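Local coordinates for YfkN protein (Bacillus subtilis subsp. subtilis, PDB 3GVE) that belongs to the calcineurin-like phosphoesterase family and binds a manganese ion and a magnesium ion at neighbouring sites, at residues 128-136 with 167-175; 215-225 with 229-238. All blocks are in the same frame, centred on the assembly; numbering follows the deposited sequence.

How the contacts relate
Contact 1 is buried throughout. Contact 2 is buried near the metal site and exposed at its far end. Contact 1 (128-136 with 167-175) brings a loop between two short strands onto the end of strand 160-170. Contact 2 (215-225 with 229-238) folds the loop after the neighbouring parallel strand, 210-215, over the start of helix 232-238. The two meet where these strands end: Phe170 O probably accepts a hydrogen bond from His216 N, 2.9 Å away, and Pro172 packs on His216. Contact 1 relies on asparagine amides and apolar side chains. Contact 2 adds waters and charged groups, and it carries a magnesium ligand.

Contact 1 of 2, residues 128-136 with 167-175; sequences PIVNANVKT and YIGFVPPQI
Asn133 reads the backbone of Val171 with both ends of its side-chain amide. The site lies where strand 160-170 of the calcineurin-like phosphoesterase fold runs out into a loop. Asn133 ND2 donates to Val171 O at 2.8 Å, with the acceptor in the amide plane, in an almost straight hydrogen bond (174°). Val171 N donates to Asn133 OD1 at 3.1 Å, tilted from the plane of the side-chain carbonyl. Together the two bonds fix the rotation of the amide. ND2 has a further acceptor in Gln190 O.

A second asparagine braces the first. Asn131 ND2 reaches Asn133 OD1 at 3.0 Å, so that oxygen is gripped by two donors. Asn131 OD1 takes the backbone N of Val134 on a lone pair, which makes an Asx motif. CG of Asn131 stands opposite its own backbone N (chi1 169°), and ND2 ends beside Val171.

Backbone to backbone, Ala132 N donates to Gly169 O at 2.9 Å. The same oxygen receives a CA-H contact from Asn131. Gly169 presents only backbone here. Its N is buried without a polar partner, and CG2 of Val130 lies 3.6 Å from that Gly169 N.

Apolar contacts fill in around the bonds. Ala132 CB sits against CG1 and CD1 of Ile168 and, more distantly, against the Phe170 ring. Helix 192-205 adds Ser195 beside Ala132 and Phe170, and Thr199 beside Ile168. At the loop end, Val171 turns CG1 into the gap between its own backbone N and carbonyl carbon (chi1 73°). That methyl meets Val134 CG2 at 3.5 Å, while Ile175 CD1 touches the same Val134 methyl at 4.1 Å.

Contact 2 of 2, residues 215-225 with 229-238; sequences AHTGIEKQAQS and ENAVFDLATK. With MG (magnesium ion), chain D.
Thr217 ties the loop to the residues just before helix 232-238. Its OG1 donates to Glu229 O at 2.6 Å and accepts from Ala231 N at 2.8 Å, so one hydroxyl bridges two backbone groups. With OG1 opposite the backbone N (chi1 -174°), the CG2 methyl is left to pack on Val232 CG2. Gly218 is held through both its backbone N and its O. The N meets a lone pair of Asn230 OD1 at 2.8 Å, and the O takes Val232 N at 3.0 Å in a nearly straight bond (164°). Asn230 OD1 also comes close to Gly218 CA, where there is no side chain. Ala215 CB against Leu235 CD1 and Ile219 CG1 against Val232 complete the close packing.

This tight end adjoins the metal site of the calcineurin-like phosphoesterase fold and supplies one of its ligands. His216, in the loop that follows strand 210-215, binds the magnesium ion through NE2 at 2.3 Å. Asp64, Asn108 and His249 are its other protein ligands. Asn62 O accepts from His216 ND1 and orients the ring. Glu229 OE2 bonds to His249, a second-shell link to the same ion.

Farther along, the Phe233 ring stays packed under the loop, with Gln222 CA and Lys221 O over one face and Thr237 CG2 over the other. The polar groups around it are bridged by water. Water 1 joins Glu220 N, Asn230 O and Phe233 N. Asp234 OD1 receives Gln224 N on its syn side at 3.0 Å; OD2 gets only a weak bond from that N but binds water 4. Glu220 points its carboxylate to Lys341 of the second subunit, and water 2 links its OE2 to Asn230 ND2. At the exposed edge, the extended Lys238 side chain delivers NZ to Gln224 O at 3.0 Å.

Contact 1 of 2, residues 128-136 with 167-175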
loop_
_atom_site.group_PDB
_atom_site.type_symbol
_atom_site.label_atom_id
_atom_site.label_comp_id
_atom_site.label_asym_id
_atom_site.label_seq_id
_atom_site.Cartn_x
_atom_site.Cartn_y
_atom_site.Cartn_z
ATOM N N PRO A 128 8.942 -24.824 -11.109
ATOM C CA PRO A 128 7.505 -24.924 -11.382
ATOM C C PRO A 128 6.698 -23.863 -10.632
ATOM O O PRO A 128 6.944 -23.606 -9.468
ATOM C CB PRO A 128 7.140 -26.308 -10.835
ATOM C CG PRO A 128 8.214 -26.618 -9.825
ATOM C CD PRO A 128 9.451 -25.998 -10.387
ATOM N N ILE A 129 5.735 -23.282 -11.326
ATOM C CA ILE A 129 4.752 -22.374 -10.742
ATOM C C ILE A 129 3.411 -23.091 -10.872
ATOM O O ILE A 129 2.955 -23.372 -11.959
ATOM C CB ILE A 129 4.795 -21.006 -11.442
ATOM C CG1 ILE A 129 6.138 -20.340 -11.123
ATOM C CG2 ILE A 129 3.661 -20.132 -10.969
ATOM C CD1 ILE A 129 6.409 -19.039 -11.894
ATOM N N VAL A 130 2.820 -23.430 -9.744
ATOM C CA VAL A 130 1.676 -24.323 -9.732
ATOM C C VAL A 130 0.411 -23.598 -9.299
ATOM O O VAL A 130 0.455 -22.657 -8.520
ATOM C CB VAL A 130 1.928 -25.564 -8.813
ATOM C CG1 VAL A 130 3.036 -26.454 -9.428
ATOM C CG2 VAL A 130 2.312 -25.137 -7.386
ATOM N N ASN A 131 -0.714 -24.070 -9.803
ATOM C CA ASN A 131 -2.024 -23.640 -9.347
ATOM C C ASN A 131 -3.062 -24.694 -9.733
ATOM O O ASN A 131 -3.090 -25.092 -10.887
ATOM C CB ASN A 131 -2.413 -22.288 -9.934
ATOM C CG ASN A 131 -3.871 -21.976 -9.680
ATOM O OD1 ASN A 131 -4.728 -22.380 -10.448
ATOM N ND2 ASN A 131 -4.164 -21.325 -8.570
ATOM N N ALA A 132 -3.853 -25.122 -8.775
ATOM C CA ALA A 132 -4.764 -26.228 -8.989
ATOM C C ALA A 132 -6.198 -25.798 -9.227
ATOM O O ALA A 132 -6.967 -26.576 -9.764
ATOM C CB ALA A 132 -4.701 -27.199 -7.800
ATOM N N ASN A 133 -6.570 -24.593 -8.807
ATOM C CA ASN A 133 -7.990 -24.219 -8.811
ATOM C C ASN A 133 -8.493 -23.324 -9.947
ATOM O O ASN A 133 -9.681 -23.264 -10.190
ATOM C CB ASN A 133 -8.469 -23.750 -7.411
ATOM C CG ASN A 133 -7.870 -22.404 -6.952
ATOM O OD1 ASN A 133 -6.729 -22.075 -7.237
ATOM N ND2 ASN A 133 -8.658 -21.652 -6.192
ATOM N N VAL A 134 -7.600 -22.653 -10.660
ATOM C CA VAL A 134 -8.019 -21.902 -11.838
ATOM C C VAL A 134 -8.161 -22.848 -13.027
ATOM O O VAL A 134 -7.251 -23.575 -13.345
ATOM C CB VAL A 134 -7.042 -20.753 -12.191
ATOM C CG1 VAL A 134 -7.580 -19.938 -13.389
ATOM C CG2 VAL A 134 -6.844 -19.845 -10.979
ATOM N N LYS A 135 -9.331 -22.820 -13.655
ATOM C CA LYS A 135 -9.636 -23.728 -14.753
ATOM C C LYS A 135 -10.097 -22.987 -16.014
ATOM O O LYS A 135 -10.511 -21.850 -15.959
ATOM C CB LYS A 135 -10.672 -24.756 -14.285
ATOM C CG LYS A 135 -10.091 -25.706 -13.229
ATOM C CD LYS A 135 -11.111 -26.726 -12.736
ATOM C CE LYS A 135 -10.553 -27.605 -11.648
ATOM N NZ LYS A 135 -11.531 -28.636 -11.257
ATOM N N THR A 136 -9.990 -23.659 -17.159
ATOM C CA THR A 136 -10.558 -23.132 -18.390
ATOM C C THR A 136 -12.083 -23.209 -18.235
ATOM O O THR A 136 -12.579 -23.849 -17.327
ATOM C CB THR A 136 -10.127 -23.945 -19.625
ATOM O OG1 THR A 136 -10.675 -25.253 -19.535
ATOM C CG2 THR A 136 -8.589 -24.046 -19.742
ATOM N N TYR A 167 4.255 -30.047 -4.730
ATOM C CA TYR A 167 3.789 -28.704 -4.464
ATOM C C TYR A 167 2.453 -28.542 -5.157
ATOM O O TYR A 167 2.301 -28.912 -6.306
ATOM C CB TYR A 167 4.768 -27.679 -5.024
ATOM C CG TYR A 167 6.199 -27.829 -4.532
ATOM C CD1 TYR A 167 6.646 -27.180 -3.390
ATOM C CD2 TYR A 167 7.103 -28.613 -5.236
ATOM C CE1 TYR A 167 7.959 -27.325 -2.959
ATOM C CE2 TYR A 167 8.413 -28.748 -4.818
ATOM C CZ TYR A 167 8.835 -28.103 -3.684
ATOM O OH TYR A 167 10.146 -28.244 -3.281
ATOM N N ILE A 168 1.514 -27.945 -4.443
ATOM C CA ILE A 168 0.210 -27.589 -4.988
ATOM C C ILE A 168 -0.075 -26.148 -4.584
ATOM O O ILE A 168 0.312 -25.721 -3.517
ATOM C CB ILE A 168 -0.905 -28.545 -4.464
ATOM C CG1 ILE A 168 -2.258 -28.243 -5.132
ATOM C CG2 ILE A 168 -1.016 -28.507 -2.927
ATOM C CD1 ILE A 168 -3.341 -29.327 -4.876
ATOM N N GLY A 169 -0.754 -25.406 -5.443
ATOM C CA GLY A 169 -1.031 -24.001 -5.157
ATOM C C GLY A 169 -2.488 -23.631 -5.357
ATOM O O GLY A 169 -3.176 -24.233 -6.143
ATOM N N PHE A 170 -2.917 -22.605 -4.636
ATOM C CA PHE A 170 -4.295 -22.093 -4.654
ATOM C C PHE A 170 -4.343 -20.575 -4.648
ATOM O O PHE A 170 -3.522 -19.932 -4.020
ATOM C CB PHE A 170 -5.088 -22.599 -3.436
ATOM C CG PHE A 170 -4.948 -24.060 -3.203
ATOM C CD1 PHE A 170 -5.658 -24.976 -3.963
ATOM C CD2 PHE A 170 -4.087 -24.522 -2.241
ATOM C CE1 PHE A 170 -5.507 -26.330 -3.750
ATOM C CE2 PHE A 170 -3.936 -25.875 -2.016
ATOM C CZ PHE A 170 -4.651 -26.787 -2.779
ATOM N N VAL A 171 -5.340 -20.025 -5.333
ATOM C CA VAL A 171 -5.584 -18.581 -5.364
ATOM C C VAL A 171 -7.050 -18.314 -4.988
ATOM O O VAL A 171 -7.893 -19.174 -5.147
ATOM C CB VAL A 171 -5.233 -17.993 -6.772
ATOM C CG1 VAL A 171 -6.291 -18.390 -7.805
ATOM C CG2 VAL A 171 -5.062 -16.474 -6.723
ATOM N N PRO A 172 -7.365 -17.135 -4.463
ATOM C CA PRO A 172 -8.769 -16.906 -4.080
ATOM C C PRO A 172 -9.689 -16.809 -5.306
ATOM O O PRO A 172 -9.335 -16.233 -6.312
ATOM C CB PRO A 172 -8.727 -15.567 -3.329
ATOM C CG PRO A 172 -7.302 -15.485 -2.807
ATOM C CD PRO A 172 -6.490 -16.062 -3.956
ATOM N N PRO A 173 -10.887 -17.378 -5.194
ATOM C CA PRO A 173 -11.850 -17.312 -6.301
ATOM C C PRO A 173 -12.309 -15.895 -6.629
ATOM O O PRO A 173 -12.824 -15.689 -7.713
ATOM C CB PRO A 173 -13.029 -18.174 -5.820
ATOM C CG PRO A 173 -12.548 -18.941 -4.684
ATOM C CD PRO A 173 -11.373 -18.223 -4.087
ATOM N N GLN A 174 -12.067 -14.966 -5.718
ATOM C CA GLN A 174 -12.427 -13.579 -5.883
ATOM C C GLN A 174 -11.656 -12.882 -7.011
ATOM O O GLN A 174 -11.958 -11.748 -7.329
ATOM C CB GLN A 174 -12.224 -12.835 -4.554
ATOM C CG GLN A 174 -13.257 -13.132 -3.478
ATOM C CD GLN A 174 -13.068 -14.483 -2.809
ATOM O OE1 GLN A 174 -12.049 -15.124 -2.953
ATOM N NE2 GLN A 174 -14.072 -14.910 -2.058
ATOM N N ILE A 175 -10.680 -13.556 -7.619
ATOM C CA ILE A 175 -10.006 -12.966 -8.788
ATOM C C ILE A 175 -11.025 -12.708 -9.916
ATOM O O ILE A 175 -10.834 -11.861 -10.732
ATOM C CB ILE A 175 -8.816 -13.827 -9.315
ATOM C CG1 ILE A 175 -9.282 -15.195 -9.816
ATOM C CG2 ILE A 175 -7.724 -13.974 -8.256
ATOM C CD1 ILE A 175 -8.155 -15.982 -10.552
#

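Contact 2 of 2, residues 215-225 with 229-238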
loop_
_atom_site.group_PDB
_atom_site.type_symbol
_atom_site.label_atom_id
_atom_site.label_comp_id
_atom_site.label_asym_id
_atom_site.label_seq_id
_atom_site.Cartn_x
_atom_site.Cartn_y
_atom_site.Cartn_z
ATOM N N ALA A 215 -0.579 -21.839 -0.506
ATOM C CA ALA A 215 -1.947 -21.386 -0.389
ATOM C C ALA A 215 -1.990 -19.872 -0.334
ATOM O O ALA A 215 -1.774 -19.281 0.702
ATOM C CB ALA A 215 -2.580 -21.996 0.858
ATOM N N HIS A 216 -2.266 -19.255 -1.479
ATOM C CA HIS A 216 -2.343 -17.791 -1.518
ATOM C C HIS A 216 -3.713 -17.376 -1.017
ATOM O O HIS A 216 -4.620 -17.078 -1.772
ATOM C CB HIS A 216 -2.045 -17.142 -2.880
ATOM C CG HIS A 216 -1.887 -15.654 -2.764
ATOM N ND1 HIS A 216 -0.680 -15.070 -2.459
ATOM C CD2 HIS A 216 -2.797 -14.650 -2.754
ATOM C CE1 HIS A 216 -0.842 -13.768 -2.313
ATOM N NE2 HIS A 216 -2.117 -13.485 -2.497
ATOM N N THR A 217 -3.812 -17.379 0.302
ATOM C CA THR A 217 -5.073 -17.207 1.006
ATOM C C THR A 217 -4.721 -17.140 2.486
ATOM O O THR A 217 -3.766 -17.735 2.915
ATOM C CB THR A 217 -6.051 -18.368 0.671
ATOM O OG1 THR A 217 -7.332 -18.126 1.258
ATOM C CG2 THR A 217 -5.517 -19.729 1.131
ATOM N N GLY A 218 -5.501 -16.384 3.243
ATOM C CA GLY A 218 -5.216 -16.138 4.639
ATOM C C GLY A 218 -5.990 -17.030 5.579
ATOM O O GLY A 218 -6.554 -18.040 5.199
ATOM N N ILE A 219 -6.012 -16.598 6.832
ATOM C CA ILE A 219 -6.446 -17.386 7.974
ATOM C C ILE A 219 -7.604 -16.690 8.660
ATOM O O ILE A 219 -7.536 -15.504 8.915
ATOM C CB ILE A 219 -5.282 -17.537 9.010
ATOM C CG1 ILE A 219 -4.098 -18.300 8.402
ATOM C CG2 ILE A 219 -5.783 -18.175 10.302
ATOM C CD1 ILE A 219 -2.769 -18.105 9.137
ATOM N N GLU A 220 -8.651 -17.455 8.944
ATOM C CA GLU A 220 -9.691 -17.047 9.879
ATOM C C GLU A 220 -9.697 -18.073 11.006
ATOM O O GLU A 220 -9.160 -19.147 10.888
ATOM C CB GLU A 220 -11.062 -16.963 9.197
ATOM C CG GLU A 220 -11.143 -15.924 8.051
ATOM C CD GLU A 220 -10.947 -14.481 8.514
ATOM O OE1 GLU A 220 -11.000 -14.195 9.710
ATOM O OE2 GLU A 220 -10.744 -13.613 7.656
ATOM N N LYS A 221 -10.283 -17.685 12.126
ATOM C CA LYS A 221 -10.220 -18.489 13.346
ATOM C C LYS A 221 -11.216 -19.641 13.424
ATOM O O LYS A 221 -11.062 -20.513 14.256
ATOM C CB LYS A 221 -10.413 -17.601 14.575
ATOM C CG LYS A 221 -9.238 -16.649 14.840
ATOM C CD LYS A 221 -9.642 -15.707 15.953
ATOM C CE LYS A 221 -8.545 -14.834 16.470
ATOM N NZ LYS A 221 -9.083 -14.077 17.652
ATOM N N GLN A 222 -12.233 -19.620 12.567
ATOM C CA GLN A 222 -13.273 -20.645 12.571
ATOM C C GLN A 222 -13.644 -21.074 11.150
ATOM O O GLN A 222 -13.275 -20.409 10.177
ATOM C CB GLN A 222 -14.517 -20.115 13.304
ATOM C CG GLN A 222 -14.306 -19.927 14.816
ATOM C CD GLN A 222 -13.904 -18.509 15.175
ATOM O OE1 GLN A 222 -14.015 -17.611 14.370
ATOM N NE2 GLN A 222 -13.409 -18.324 16.400
ATOM N N ALA A 223 -14.382 -22.184 11.044
ATOM C CA ALA A 223 -14.735 -22.730 9.740
ATOM C C ALA A 223 -15.539 -21.766 8.895
ATOM O O ALA A 223 -16.305 -20.944 9.380
ATOM C CB ALA A 223 -15.506 -24.050 9.899
ATOM N N GLN A 224 -15.315 -21.882 7.604
ATOM C CA GLN A 224 -16.095 -21.185 6.611
ATOM C C GLN A 224 -16.557 -22.220 5.578
ATOM O O GLN A 224 -16.179 -23.364 5.627
ATOM C CB GLN A 224 -15.257 -20.093 5.940
ATOM C CG GLN A 224 -14.941 -18.896 6.814
ATOM C CD GLN A 224 -13.975 -17.960 6.120
ATOM O OE1 GLN A 224 -12.779 -18.173 6.145
ATOM N NE2 GLN A 224 -14.489 -16.961 5.467
ATOM N N SER A 225 -17.383 -21.785 4.648
ATOM C CA SER A 225 -17.895 -22.654 3.605
ATOM C C SER A 225 -17.219 -22.397 2.275
ATOM O O SER A 225 -16.281 -21.638 2.171
ATOM C CB SER A 225 -19.403 -22.462 3.478
ATOM O OG SER A 225 -20.035 -23.073 4.573
ATOM N N GLU A 229 -12.582 -16.484 0.727
ATOM C CA GLU A 229 -11.374 -15.788 0.315
ATOM C C GLU A 229 -10.142 -16.241 1.098
ATOM O O GLU A 229 -9.067 -16.394 0.524
ATOM C CB GLU A 229 -11.585 -14.281 0.499
ATOM C CG GLU A 229 -10.407 -13.405 0.056
ATOM C CD GLU A 229 -10.692 -11.911 0.117
ATOM O OE1 GLU A 229 -11.874 -11.536 0.193
ATOM O OE2 GLU A 229 -9.744 -11.123 0.083
ATOM N N ASN A 230 -10.319 -16.423 2.408
ATOM C CA ASN A 230 -9.241 -16.732 3.344
ATOM C C ASN A 230 -9.496 -18.089 3.995
ATOM O O ASN A 230 -10.120 -18.183 5.024
ATOM C CB ASN A 230 -9.109 -15.595 4.371
ATOM C CG ASN A 230 -8.556 -14.327 3.738
ATOM O OD1 ASN A 230 -7.469 -14.329 3.191
ATOM N ND2 ASN A 230 -9.315 -13.243 3.809
ATOM N N ALA A 231 -8.985 -19.121 3.349
ATOM C CA ALA A 231 -9.425 -20.486 3.567
ATOM C C ALA A 231 -8.441 -21.423 4.257
ATOM O O ALA A 231 -8.674 -22.610 4.269
ATOM C CB ALA A 231 -9.858 -21.105 2.213
ATOM N N VAL A 232 -7.347 -20.904 4.804
ATOM C CA VAL A 232 -6.335 -21.776 5.409
ATOM C C VAL A 232 -6.878 -22.684 6.532
ATOM O O VAL A 232 -6.517 -23.838 6.626
ATOM C CB VAL A 232 -5.114 -20.979 5.901
ATOM C CG1 VAL A 232 -4.219 -21.881 6.777
ATOM C CG2 VAL A 232 -4.319 -20.448 4.694
ATOM N N PHE A 233 -7.732 -22.146 7.392
ATOM C CA PHE A 233 -8.292 -22.967 8.471
ATOM C C PHE A 233 -9.030 -24.172 7.887
ATOM O O PHE A 233 -8.928 -25.264 8.385
ATOM C CB PHE A 233 -9.233 -22.135 9.344
ATOM C CG PHE A 233 -9.811 -22.895 10.507
ATOM C CD1 PHE A 233 -9.161 -22.943 11.728
ATOM C CD2 PHE A 233 -11.019 -23.546 10.369
ATOM C CE1 PHE A 233 -9.727 -23.647 12.808
ATOM C CE2 PHE A 233 -11.585 -24.244 11.442
ATOM C CZ PHE A 233 -10.937 -24.288 12.655
ATOM N N ASP A 234 -9.786 -23.935 6.827
ATOM C CA ASP A 234 -10.528 -24.998 6.156
ATOM C C ASP A 234 -9.636 -25.993 5.408
ATOM O O ASP A 234 -9.894 -27.180 5.429
ATOM C CB ASP A 234 -11.606 -24.383 5.258
ATOM C CG ASP A 234 -12.524 -23.451 6.035
ATOM O OD1 ASP A 234 -13.067 -23.864 7.063
ATOM O OD2 ASP A 234 -12.638 -22.307 5.643
ATOM N N LEU A 235 -8.584 -25.500 4.764
ATOM C CA LEU A 235 -7.586 -26.389 4.196
ATOM C C LEU A 235 -7.005 -27.313 5.264
ATOM O O LEU A 235 -6.882 -28.508 5.068
ATOM C CB LEU A 235 -6.451 -25.586 3.584
ATOM C CG LEU A 235 -6.631 -25.176 2.137
ATOM C CD1 LEU A 235 -5.444 -24.283 1.750
ATOM C CD2 LEU A 235 -6.704 -26.405 1.193
ATOM N N ALA A 236 -6.664 -26.743 6.411
ATOM C CA ALA A 236 -6.021 -27.531 7.461
ATOM C C ALA A 236 -6.961 -28.554 8.090
ATOM O O ALA A 236 -6.514 -29.592 8.530
ATOM C CB ALA A 236 -5.450 -26.607 8.540
ATOM N N THR A 237 -8.255 -28.243 8.139
ATOM C CA THR A 237 -9.211 -29.088 8.859
ATOM C C THR A 237 -10.036 -30.023 7.969
ATOM O O THR A 237 -10.455 -31.072 8.430
ATOM C CB THR A 237 -10.167 -28.239 9.718
ATOM O OG1 THR A 237 -10.761 -27.223 8.901
ATOM C CG2 THR A 237 -9.423 -27.595 10.913
ATOM N N LYS A 238 -10.290 -29.633 6.723
ATOM C CA LYS A 238 -11.223 -30.377 5.858
ATOM C C LYS A 238 -10.558 -31.282 4.846
ATOM O O LYS A 238 -11.225 -32.049 4.176
ATOM C CB LYS A 238 -12.174 -29.432 5.114
ATOM C CG LYS A 238 -13.074 -28.566 5.976
ATOM C CD LYS A 238 -14.082 -27.814 5.089
ATOM C CE LYS A 238 -14.989 -26.896 5.891
ATOM N NZ LYS A 238 -15.996 -26.277 4.959
HETATM MG MG MG D . -3.258 -11.461 -2.516
HETATM O O HOH W 1 -9.317 -19.708 7.168
HETATM O O HOH W 2 -11.876 -13.308 5.182
HETATM O O HOH W 3 -11.936 -20.535 7.677
HETATM O O HOH W 4 -13.564 -22.456 2.958
HETATM O O HOH W 5 -2.800 -9.735 -0.853
#